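Local coordinates for spectinomycin phosphotransferase (Legionella pneumophila serogroup 1, PDB 3I0O), which probably transfers a phosphate group from a nucleotide to the aminocyclitol antibiotic spectinomycin, as aminoglycoside phosphotransferases do with their substrates, at residues Ile66-Asp71 with Thr131-Ser136; Pro148-Ile153 with Ile289-Gln294; Arg187-Ser192 with Arg284-Ile289. All coordinates share one frame; numbering follows the deposited sequence.

The three contacts follow the two-lobed, kinase-like plan of this phosphotransferase family. Contact 1 comes first along the chain and joins the last turns of helix 59-71 to the loop between helices 115-130 and 135-138. The centres of contacts 1 and 2 are about 32 Å apart, as are those of contacts 1 and 3. Contacts 2 and 3 have centres 8 Å apart, because helix 274-298 serves both: residues 284-289 pack on helix 182-198 and residues 289-294 on helix 149-158, with Ile289 common to the two ranges. Contact 3 falls, in sequence, between the two halves of contact 2. One long helix is thus packed by two others while its Arg284, Asp288 and Tyr292 hold the antibiotic.

Contact 1: residues Ile66-Asp71 with Thr131-Ser136; sequences IRLLHD and TSVPIS. With NI (nickel (II) ion), chain D.
Leu68 carries most of this contact, its forked end held against the bend of chain that runs from Thr131 to Pro134. CG stands anti to the backbone N (chi1 171°), which sends both methyls out from the helix into the bend. There CD2 lies 4.0 Å from Val133 CG2, both methyls meet the ring of Pro134 at its CD, and CD1 rests 3.7 Å from the carbonyl oxygen of Ser132. Leu68 and Thr131 run alongside each other but head opposite ways, Leu68 CG 3.9 Å from Thr131 CG2. In the kinase-like fold of this family, the contact ties the C-terminal end of helix 59-71 to the linker between helices 115-130 and 135-138, and Leu208 of strand 206-209 backs both Leu69 and Val133. Packing is looser at Leu69, whose CD2 stays 4.3 Å from Thr131 OG1, a hydroxyl already hydrogen-bonded to Gln127 O. Pro134, at the N-cap position of the next helix, and Ser132 are exposed residues: the proline packs through CD alone, and the serine side chain points away from helix 59-71. On a different flank of that helix, clear of the bend, His70 NE2 binds a nickel ion at 2.1 Å.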
loop_
_atom_site.group_PDB
_atom_site.type_symbol
_atom_site.label_atom_id
_atom_site.label_comp_id
_atom_site.label_asym_id
_atom_site.label_seq_id
_atom_site.Cartn_x
_atom_site.Cartn_y
_atom_site.Cartn_z
ATOM N N ILE A 66 13.814 -2.239 5.010
ATOM C CA ILE A 66 13.859 -3.687 4.813
ATOM C C ILE A 66 15.252 -4.175 5.218
ATOM O O ILE A 66 15.444 -5.333 5.569
ATOM C CB ILE A 66 13.573 -4.121 3.350
ATOM C CG1 ILE A 66 14.782 -3.844 2.477
ATOM C CG2 ILE A 66 12.346 -3.400 2.806
ATOM C CD1 ILE A 66 14.670 -4.501 1.145
ATOM N N ARG A 67 16.222 -3.275 5.174
ATOM C CA ARG A 67 17.579 -3.612 5.570
ATOM C C ARG A 67 17.521 -3.888 7.082
ATOM O O ARG A 67 18.123 -4.836 7.584
ATOM C CB ARG A 67 18.494 -2.432 5.243
ATOM C CG ARG A 67 19.961 -2.673 5.423
ATOM C CD ARG A 67 20.754 -2.260 4.179
ATOM N NE ARG A 67 20.372 -0.960 3.628
ATOM C CZ ARG A 67 20.356 0.185 4.306
ATOM N NH1 ARG A 67 20.696 0.216 5.589
ATOM N NH2 ARG A 67 20.004 1.306 3.687
ATOM N N LEU A 68 16.752 -3.069 7.791
ATOM C CA LEU A 68 16.579 -3.218 9.229
ATOM C C LEU A 68 15.759 -4.473 9.552
ATOM O O LEU A 68 16.010 -5.157 10.556
ATOM C CB LEU A 68 15.889 -1.973 9.786
ATOM C CG LEU A 68 15.393 -1.931 11.234
ATOM C CD1 LEU A 68 16.532 -2.204 12.211
ATOM C CD2 LEU A 68 14.791 -0.562 11.490
ATOM N N LEU A 69 14.782 -4.776 8.697
ATOM C CA LEU A 69 13.939 -5.952 8.885
ATOM C C LEU A 69 14.726 -7.226 8.583
ATOM O O LEU A 69 14.577 -8.230 9.275
ATOM C CB LEU A 69 12.706 -5.880 7.979
ATOM C CG LEU A 69 11.742 -4.724 8.237
ATOM C CD1 LEU A 69 10.672 -4.673 7.136
ATOM C CD2 LEU A 69 11.125 -4.891 9.633
ATOM N N HIS A 70 15.552 -7.196 7.543
ATOM C CA HIS A 70 16.348 -8.366 7.211
ATOM C C HIS A 70 17.337 -8.638 8.360
ATOM O O HIS A 70 17.539 -9.789 8.741
ATOM C CB HIS A 70 17.106 -8.158 5.888
ATOM C CG HIS A 70 17.780 -9.397 5.371
ATOM N ND1 HIS A 70 19.001 -9.833 5.841
ATOM C CD2 HIS A 70 17.381 -10.317 4.460
ATOM C CE1 HIS A 70 19.321 -10.969 5.244
ATOM N NE2 HIS A 70 18.354 -11.286 4.402
ATOM N N ASP A 71 17.930 -7.577 8.915
ATOM C CA ASP A 71 18.881 -7.732 10.018
ATOM C C ASP A 71 18.165 -8.376 11.197
ATOM O O ASP A 71 18.732 -9.207 11.913
ATOM C CB ASP A 71 19.439 -6.382 10.500
ATOM C CG ASP A 71 20.360 -5.707 9.488
ATOM O OD1 ASP A 71 20.905 -6.378 8.587
ATOM O OD2 ASP A 71 20.552 -4.481 9.620
ATOM N N THR A 131 10.093 -4.406 16.266
ATOM C CA THR A 131 11.417 -4.020 15.790
ATOM C C THR A 131 11.855 -2.619 16.211
ATOM O O THR A 131 11.156 -1.637 15.975
ATOM C CB THR A 131 11.512 -4.137 14.254
ATOM O OG1 THR A 131 11.487 -5.522 13.882
ATOM C CG2 THR A 131 12.802 -3.493 13.746
ATOM N N SER A 132 13.031 -2.550 16.833
ATOM C CA SER A 132 13.610 -1.298 17.313
ATOM C C SER A 132 14.249 -0.525 16.168
ATOM O O SER A 132 15.040 -1.079 15.402
ATOM C CB SER A 132 14.658 -1.584 18.392
ATOM O OG SER A 132 15.327 -0.394 18.766
ATOM N N VAL A 133 13.916 0.759 16.068
ATOM C CA VAL A 133 14.434 1.596 14.991
ATOM C C VAL A 133 15.479 2.618 15.410
ATOM O O VAL A 133 15.213 3.490 16.227
ATOM C CB VAL A 133 13.299 2.371 14.298
ATOM C CG1 VAL A 133 13.850 3.150 13.107
ATOM C CG2 VAL A 133 12.216 1.417 13.866
ATOM N N PRO A 134 16.686 2.530 14.836
ATOM C CA PRO A 134 17.740 3.486 15.185
ATOM C C PRO A 134 17.245 4.927 15.033
ATOM O O PRO A 134 16.540 5.261 14.074
ATOM C CB PRO A 134 18.848 3.140 14.195
ATOM C CG PRO A 134 18.681 1.654 14.038
ATOM C CD PRO A 134 17.186 1.515 13.891
ATOM N N ILE A 135 17.618 5.779 15.980
ATOM C CA ILE A 135 17.203 7.172 15.956
ATOM C C ILE A 135 17.534 7.864 14.642
ATOM O O ILE A 135 16.832 8.783 14.239
ATOM C CB ILE A 135 17.846 7.970 17.121
ATOM C CG1 ILE A 135 17.474 7.317 18.460
ATOM C CG2 ILE A 135 17.357 9.420 17.093
ATOM C CD1 ILE A 135 18.144 7.936 19.686
ATOM N N SER A 136 18.592 7.431 13.966
ATOM C CA SER A 136 18.961 8.061 12.699
ATOM C C SER A 136 17.927 7.781 11.608
ATOM O O SER A 136 17.768 8.561 10.665
ATOM C CB SER A 136 20.354 7.590 12.249
ATOM O OG SER A 136 20.470 6.179 12.275
HETATM NI NI NI D . 18.203 -13.217 3.573
HETATM O O HOH W 1 17.095 -13.014 2.340
#

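Contact 2: residues Pro148-Ile153 with Ile289-Gln294; sequences PKWREI and IAVYGQ. With SMI (spectinomycin), chain C.
Ala290 sets its single methyl between two larger side chains of helix 149-158, with Ile153 CG2 3.8 Å from its CB and Trp150 CE3 3.9 Å from it. This is helix-helix packing at the surface of the helical lobe, next to the antibiotic site. The two short segments run in broadly the same direction, 44° apart, and at the small alanine their backbones come close: the CA atoms of Ile153 and Ala290 are 5.9 Å apart. Trp150 and Val291 run alongside each other in the same direction; Val291 CG2 approaches the indole obliquely, 4.0 Å from CZ3, while its other branch, CG1, lies 3.7 Å from spectinomycin C8M. Lys149 NZ sits over one face of that indole, toward its rim. Ile153 and Gln294 instead cross at about a right angle, NE2 of Gln294 lying 3.3 Å from Ile153 CG2. That nitrogen is turned back to its own helix, where it donates to Ala290 O at 3.2 Å. It comes from above the carbonyl plane, on the face opposite to the backbone N of Gln294, which also donates to this oxygen. Nearby, Tyr292 OH accepts a hydrogen bond from spectinomycin N8 at 3.1 Å. Between these segments, then, the packing is apolar; the polar tie between the helices lies next to it, where Arg151 pairs with Glu283.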
loop_
_atom_site.group_PDB
_atom_site.type_symbol
_atom_site.label_atom_id
_atom_site.label_comp_id
_atom_site.label_asym_id
_atom_site.label_seq_id
_atom_site.Cartn_x
_atom_site.Cartn_y
_atom_site.Cartn_z
ATOM N N PRO A 148 -5.006 16.870 8.475
ATOM C CA PRO A 148 -6.346 17.050 7.906
ATOM C C PRO A 148 -6.261 17.235 6.394
ATOM O O PRO A 148 -7.257 17.534 5.735
ATOM C CB PRO A 148 -6.848 18.302 8.615
ATOM C CG PRO A 148 -5.587 19.127 8.703
ATOM C CD PRO A 148 -4.547 18.105 9.141
ATOM N N LYS A 149 -5.063 17.049 5.850
ATOM C CA LYS A 149 -4.824 17.210 4.417
ATOM C C LYS A 149 -5.853 16.548 3.490
ATOM O O LYS A 149 -6.365 17.193 2.569
ATOM C CB LYS A 149 -3.429 16.696 4.060
ATOM C CG LYS A 149 -3.069 16.822 2.585
ATOM C CD LYS A 149 -1.653 16.328 2.328
ATOM C CE LYS A 149 -1.238 16.524 0.872
ATOM N NZ LYS A 149 -1.969 15.624 -0.065
ATOM N N TRP A 150 -6.156 15.274 3.718
ATOM C CA TRP A 150 -7.105 14.583 2.850
ATOM C C TRP A 150 -8.569 14.956 3.118
ATOM O O TRP A 150 -9.372 15.004 2.189
ATOM C CB TRP A 150 -6.917 13.063 2.948
ATOM C CG TRP A 150 -5.492 12.619 2.735
ATOM C CD1 TRP A 150 -4.637 12.130 3.685
ATOM C CD2 TRP A 150 -4.752 12.642 1.505
ATOM N NE1 TRP A 150 -3.415 11.847 3.123
ATOM C CE2 TRP A 150 -3.457 12.151 1.787
ATOM C CE3 TRP A 150 -5.056 13.030 0.194
ATOM C CZ2 TRP A 150 -2.467 12.037 0.806
ATOM C CZ3 TRP A 150 -4.075 12.919 -0.780
ATOM C CH2 TRP A 150 -2.794 12.426 -0.469
ATOM N N ARG A 151 -8.913 15.217 4.376
ATOM C CA ARG A 151 -10.275 15.605 4.722
ATOM C C ARG A 151 -10.665 16.932 4.048
ATOM O O ARG A 151 -11.813 17.118 3.642
ATOM C CB ARG A 151 -10.421 15.710 6.245
ATOM C CG ARG A 151 -10.437 14.354 6.947
ATOM C CD ARG A 151 -10.659 14.469 8.442
ATOM N NE ARG A 151 -9.506 15.023 9.152
ATOM C CZ ARG A 151 -8.392 14.350 9.446
ATOM N NH1 ARG A 151 -8.252 13.078 9.093
ATOM N NH2 ARG A 151 -7.420 14.952 10.115
ATOM N N GLU A 152 -9.704 17.845 3.928
ATOM C CA GLU A 152 -9.925 19.140 3.297
ATOM C C GLU A 152 -10.154 18.988 1.799
ATOM O O GLU A 152 -11.047 19.620 1.221
ATOM C CB GLU A 152 -8.723 20.049 3.534
ATOM C CG GLU A 152 -8.644 20.619 4.936
ATOM C CD GLU A 152 -7.301 21.285 5.230
ATOM O OE1 GLU A 152 -6.778 22.001 4.342
ATOM O OE2 GLU A 152 -6.777 21.100 6.355
ATOM N N ILE A 153 -9.336 18.156 1.165
ATOM C CA ILE A 153 -9.466 17.918 -0.264
ATOM C C ILE A 153 -10.841 17.335 -0.611
ATOM O O ILE A 153 -11.486 17.778 -1.562
ATOM C CB ILE A 153 -8.335 16.984 -0.766
ATOM C CG1 ILE A 153 -7.008 17.749 -0.763
ATOM C CG2 ILE A 153 -8.639 16.475 -2.166
ATOM C CD1 ILE A 153 -5.787 16.902 -1.059
ATOM N N ILE A 289 -10.844 8.484 -1.487
ATOM C CA ILE A 289 -11.862 9.338 -2.103
ATOM C C ILE A 289 -11.182 10.587 -2.674
ATOM O O ILE A 289 -11.474 11.002 -3.794
ATOM C CB ILE A 289 -12.952 9.762 -1.074
ATOM C CG1 ILE A 289 -13.832 8.569 -0.726
ATOM C CG2 ILE A 289 -13.824 10.866 -1.647
ATOM C CD1 ILE A 289 -14.701 8.798 0.487
ATOM N N ALA A 290 -10.262 11.163 -1.901
ATOM C CA ALA A 290 -9.517 12.352 -2.306
ATOM C C ALA A 290 -8.602 12.115 -3.518
ATOM O O ALA A 290 -8.525 12.952 -4.418
ATOM C CB ALA A 290 -8.688 12.868 -1.124
ATOM N N VAL A 291 -7.899 10.989 -3.546
ATOM C CA VAL A 291 -7.023 10.713 -4.677
ATOM C C VAL A 291 -7.824 10.385 -5.940
ATOM O O VAL A 291 -7.530 10.902 -7.012
ATOM C CB VAL A 291 -6.047 9.554 -4.368
ATOM C CG1 VAL A 291 -5.332 9.116 -5.649
ATOM C CG2 VAL A 291 -5.024 10.004 -3.314
ATOM N N TYR A 292 -8.832 9.525 -5.815
ATOM C CA TYR A 292 -9.659 9.170 -6.965
ATOM C C TYR A 292 -10.479 10.378 -7.398
ATOM O O TYR A 292 -10.659 10.622 -8.590
ATOM C CB TYR A 292 -10.578 8.005 -6.613
ATOM C CG TYR A 292 -9.823 6.727 -6.338
ATOM C CD1 TYR A 292 -10.305 5.791 -5.425
ATOM C CD2 TYR A 292 -8.603 6.469 -6.967
ATOM C CE1 TYR A 292 -9.593 4.639 -5.136
ATOM C CE2 TYR A 292 -7.881 5.317 -6.693
ATOM C CZ TYR A 292 -8.383 4.409 -5.771
ATOM O OH TYR A 292 -7.668 3.281 -5.480
ATOM N N GLY A 293 -10.954 11.141 -6.420
ATOM C CA GLY A 293 -11.741 12.321 -6.717
ATOM C C GLY A 293 -10.996 13.351 -7.556
ATOM O O GLY A 293 -11.544 13.866 -8.529
ATOM N N GLN A 294 -9.754 13.654 -7.187
ATOM C CA GLN A 294 -8.960 14.630 -7.931
ATOM C C GLN A 294 -8.688 14.167 -9.356
ATOM O O GLN A 294 -8.739 14.960 -10.300
ATOM C CB GLN A 294 -7.622 14.895 -7.225
ATOM C CG GLN A 294 -7.771 15.579 -5.872
ATOM C CD GLN A 294 -6.446 15.808 -5.151
ATOM O OE1 GLN A 294 -5.587 16.563 -5.615
ATOM N NE2 GLN A 294 -6.282 15.157 -4.002
HETATM O O1 SMI C . -5.430 -1.011 -3.763
HETATM C C2 SMI C . -6.572 -1.489 -4.521
HETATM C C2M SMI C . -6.078 -2.047 -5.850
HETATM C C3 SMI C . -7.598 -0.319 -4.755
HETATM C C4 SMI C . -7.993 0.161 -3.381
HETATM C C5 SMI C . -6.705 0.703 -2.796
HETATM O O5 SMI C . -7.050 1.209 -1.503
HETATM C C6 SMI C . -5.802 -0.457 -2.469
HETATM O O1B SMI C . -6.110 1.751 -3.551
HETATM O O2B SMI C . -4.500 -0.056 -2.000
HETATM C C7 SMI C . -4.954 2.200 -2.888
HETATM C C8 SMI C . -4.350 3.371 -3.685
HETATM N N8 SMI C . -5.399 4.412 -3.756
HETATM C C8M SMI C . -4.933 5.578 -4.515
HETATM C C9 SMI C . -3.092 3.882 -2.912
HETATM O O9 SMI C . -3.485 4.318 -1.599
HETATM C C10 SMI C . -2.048 2.729 -2.775
HETATM N N10 SMI C . -0.939 3.119 -2.066
HETATM C C1M SMI C . -0.211 4.233 -2.688
HETATM C C11 SMI C . -2.697 1.557 -2.042
HETATM O O11 SMI C . -1.753 0.515 -1.951
HETATM C C12 SMI C . -3.934 1.052 -2.764
HETATM O O4A SMI C . -8.971 1.208 -3.368
HETATM O O4B SMI C . -8.583 -0.994 -2.930
#

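Contact 3: residues Arg187-Ser192 with Arg284-Ile289; sequences RLVDTS and RIVEDI. With SMI (spectinomycin), chain C.
The helix that supplies part of the spectinomycin site, 274-298, is here backed by helix 182-198, a buried helix-helix contact in which the short segments cross at -133° with their axes 9.3 Å apart. Leu188 is the main wedge: its CD1 touches Ile285 CG2 and the tip of Ile289, CD1, each at 3.7 Å, and its side chain crosses that of Ile285 at about a right angle. Val286 uses one branch, CG2, which stands anti to its carbonyl carbon and is thereby laid against the neighbouring backbone, 3.8 Å from Leu188 O. Val189 crosses Val286 almost perpendicularly, and Ser192, whose hydroxyl is bonded to Glu283, borders the same methyl. Helix 322-327 adds Val323 and Phe327 against Leu188. The antibiotic is gripped on a different side of helix 274-298. An extended side chain brings the edge of the Arg284 guanidinium to the ligand, where NH2 donates to O2B at 3.0 Å and makes only a weak bond to O5; Asp212 pairs with the same nitrogen. Asp288 divides its carboxylate between two kinds of donor: OD1 takes a hydrogen bond from spectinomycin N8 at 2.8 Å, and OD2 takes one from hydroxyl O5 at 2.7 Å.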
loop_
_atom_site.group_PDB
_atom_site.type_symbol
_atom_site.label_atom_id
_atom_site.label_comp_id
_atom_site.label_asym_id
_atom_site.label_seq_id
_atom_site.Cartn_x
_atom_site.Cartn_y
_atom_site.Cartn_z
ATOM N N ARG A 187 -20.129 11.431 5.903
ATOM C CA ARG A 187 -20.021 10.688 7.146
ATOM C C ARG A 187 -18.582 10.202 7.343
ATOM O O ARG A 187 -18.041 10.280 8.439
ATOM C CB ARG A 187 -20.989 9.507 7.133
ATOM C CG ARG A 187 -20.941 8.687 8.403
ATOM C CD ARG A 187 -21.939 7.536 8.373
ATOM N NE ARG A 187 -21.752 6.657 9.525
ATOM C CZ ARG A 187 -22.399 5.512 9.709
ATOM N NH1 ARG A 187 -23.291 5.095 8.816
ATOM N NH2 ARG A 187 -22.142 4.773 10.781
ATOM N N LEU A 188 -17.962 9.706 6.278
ATOM C CA LEU A 188 -16.586 9.239 6.371
ATOM C C LEU A 188 -15.677 10.402 6.778
ATOM O O LEU A 188 -14.864 10.274 7.698
ATOM C CB LEU A 188 -16.129 8.638 5.031
ATOM C CG LEU A 188 -16.704 7.258 4.671
ATOM C CD1 LEU A 188 -16.529 6.993 3.189
ATOM C CD2 LEU A 188 -16.017 6.171 5.503
ATOM N N VAL A 189 -15.821 11.539 6.099
ATOM C CA VAL A 189 -15.009 12.704 6.423
ATOM C C VAL A 189 -15.285 13.170 7.849
ATOM O O VAL A 189 -14.361 13.370 8.630
ATOM C CB VAL A 189 -15.285 13.888 5.466
ATOM C CG1 VAL A 189 -14.493 15.120 5.907
ATOM C CG2 VAL A 189 -14.917 13.505 4.053
ATOM N N ASP A 190 -16.556 13.328 8.197
ATOM C CA ASP A 190 -16.894 13.791 9.539
ATOM C C ASP A 190 -16.444 12.850 10.654
ATOM O O ASP A 190 -15.980 13.310 11.698
ATOM C CB ASP A 190 -18.403 14.061 9.667
ATOM C CG ASP A 190 -18.887 15.153 8.720
ATOM O OD1 ASP A 190 -18.089 16.064 8.412
ATOM O OD2 ASP A 190 -20.066 15.103 8.294
ATOM N N THR A 191 -16.575 11.543 10.447
ATOM C CA THR A 191 -16.173 10.591 11.474
ATOM C C THR A 191 -14.659 10.590 11.666
ATOM O O THR A 191 -14.165 10.473 12.781
ATOM C CB THR A 191 -16.648 9.169 11.131
ATOM O OG1 THR A 191 -18.077 9.157 11.072
ATOM C CG2 THR A 191 -16.188 8.170 12.191
ATOM N N SER A 192 -13.926 10.724 10.569
ATOM C CA SER A 192 -12.474 10.754 10.624
ATOM C C SER A 192 -12.039 12.015 11.373
ATOM O O SER A 192 -11.185 11.955 12.251
ATOM C CB SER A 192 -11.901 10.742 9.201
ATOM O OG SER A 192 -10.492 10.893 9.189
ATOM N N ARG A 284 -8.403 6.256 5.882
ATOM C CA ARG A 284 -7.835 5.629 4.698
ATOM C C ARG A 284 -8.807 5.720 3.522
ATOM O O ARG A 284 -8.385 5.951 2.385
ATOM C CB ARG A 284 -7.460 4.163 4.960
ATOM C CG ARG A 284 -6.835 3.507 3.743
ATOM C CD ARG A 284 -6.329 2.104 4.008
ATOM N NE ARG A 284 -5.484 1.666 2.902
ATOM C CZ ARG A 284 -5.939 1.166 1.758
ATOM N NH1 ARG A 284 -7.242 1.019 1.552
ATOM N NH2 ARG A 284 -5.084 0.842 0.801
ATOM N N ILE A 285 -10.102 5.536 3.784
ATOM C CA ILE A 285 -11.093 5.639 2.713
ATOM C C ILE A 285 -11.216 7.103 2.269
ATOM O O ILE A 285 -11.445 7.386 1.092
ATOM C CB ILE A 285 -12.477 5.125 3.159
ATOM C CG1 ILE A 285 -12.388 3.650 3.567
ATOM C CG2 ILE A 285 -13.479 5.315 2.032
ATOM C CD1 ILE A 285 -13.579 3.176 4.369
ATOM N N VAL A 286 -11.052 8.030 3.211
ATOM C CA VAL A 286 -11.122 9.454 2.885
ATOM C C VAL A 286 -9.998 9.779 1.916
ATOM O O VAL A 286 -10.198 10.523 0.952
ATOM C CB VAL A 286 -10.969 10.348 4.143
ATOM C CG1 VAL A 286 -10.561 11.764 3.741
ATOM C CG2 VAL A 286 -12.279 10.376 4.907
ATOM N N GLU A 287 -8.820 9.213 2.174
ATOM C CA GLU A 287 -7.661 9.434 1.317
ATOM C C GLU A 287 -7.954 8.918 -0.094
ATOM O O GLU A 287 -7.685 9.609 -1.090
ATOM C CB GLU A 287 -6.412 8.733 1.886
ATOM C CG GLU A 287 -5.106 9.087 1.144
ATOM C CD GLU A 287 -3.838 8.553 1.823
ATOM O OE1 GLU A 287 -3.710 8.680 3.059
ATOM O OE2 GLU A 287 -2.954 8.024 1.116
ATOM N N ASP A 288 -8.501 7.709 -0.189
ATOM C CA ASP A 288 -8.805 7.159 -1.498
ATOM C C ASP A 288 -9.830 8.021 -2.212
ATOM O O ASP A 288 -9.695 8.281 -3.406
ATOM C CB ASP A 288 -9.289 5.714 -1.397
ATOM C CG ASP A 288 -8.137 4.713 -1.361
ATOM O OD1 ASP A 288 -6.966 5.122 -1.557
ATOM O OD2 ASP A 288 -8.402 3.512 -1.145
ATOM N N ILE A 289 -10.844 8.484 -1.487
ATOM C CA ILE A 289 -11.862 9.338 -2.103
ATOM C C ILE A 289 -11.182 10.587 -2.674
ATOM O O ILE A 289 -11.474 11.002 -3.794
ATOM C CB ILE A 289 -12.952 9.762 -1.074
ATOM C CG1 ILE A 289 -13.832 8.569 -0.726
ATOM C CG2 ILE A 289 -13.824 10.866 -1.647
ATOM C CD1 ILE A 289 -14.701 8.798 0.487
HETATM O O1 SMI C . -5.430 -1.011 -3.763
HETATM C C2 SMI C . -6.572 -1.489 -4.521
HETATM C C2M SMI C . -6.078 -2.047 -5.850
HETATM C C3 SMI C . -7.598 -0.319 -4.755
HETATM C C4 SMI C . -7.993 0.161 -3.381
HETATM C C5 SMI C . -6.705 0.703 -2.796
HETATM O O5 SMI C . -7.050 1.209 -1.503
HETATM C C6 SMI C . -5.802 -0.457 -2.469
HETATM O O1B SMI C . -6.110 1.751 -3.551
HETATM O O2B SMI C . -4.500 -0.056 -2.000
HETATM C C7 SMI C . -4.954 2.200 -2.888
HETATM C C8 SMI C . -4.350 3.371 -3.685
HETATM N N8 SMI C . -5.399 4.412 -3.756
HETATM C C8M SMI C . -4.933 5.578 -4.515
HETATM C C9 SMI C . -3.092 3.882 -2.912
HETATM O O9 SMI C . -3.485 4.318 -1.599
HETATM C C10 SMI C . -2.048 2.729 -2.775
HETATM N N10 SMI C . -0.939 3.119 -2.066
HETATM C C1M SMI C . -0.211 4.233 -2.688
HETATM C C11 SMI C . -2.697 1.557 -2.042
HETATM O O11 SMI C . -1.753 0.515 -1.951
HETATM C C12 SMI C . -3.934 1.052 -2.764
HETATM O O4A SMI C . -8.971 1.208 -3.368
HETATM O O4B SMI C . -8.583 -0.994 -2.930
#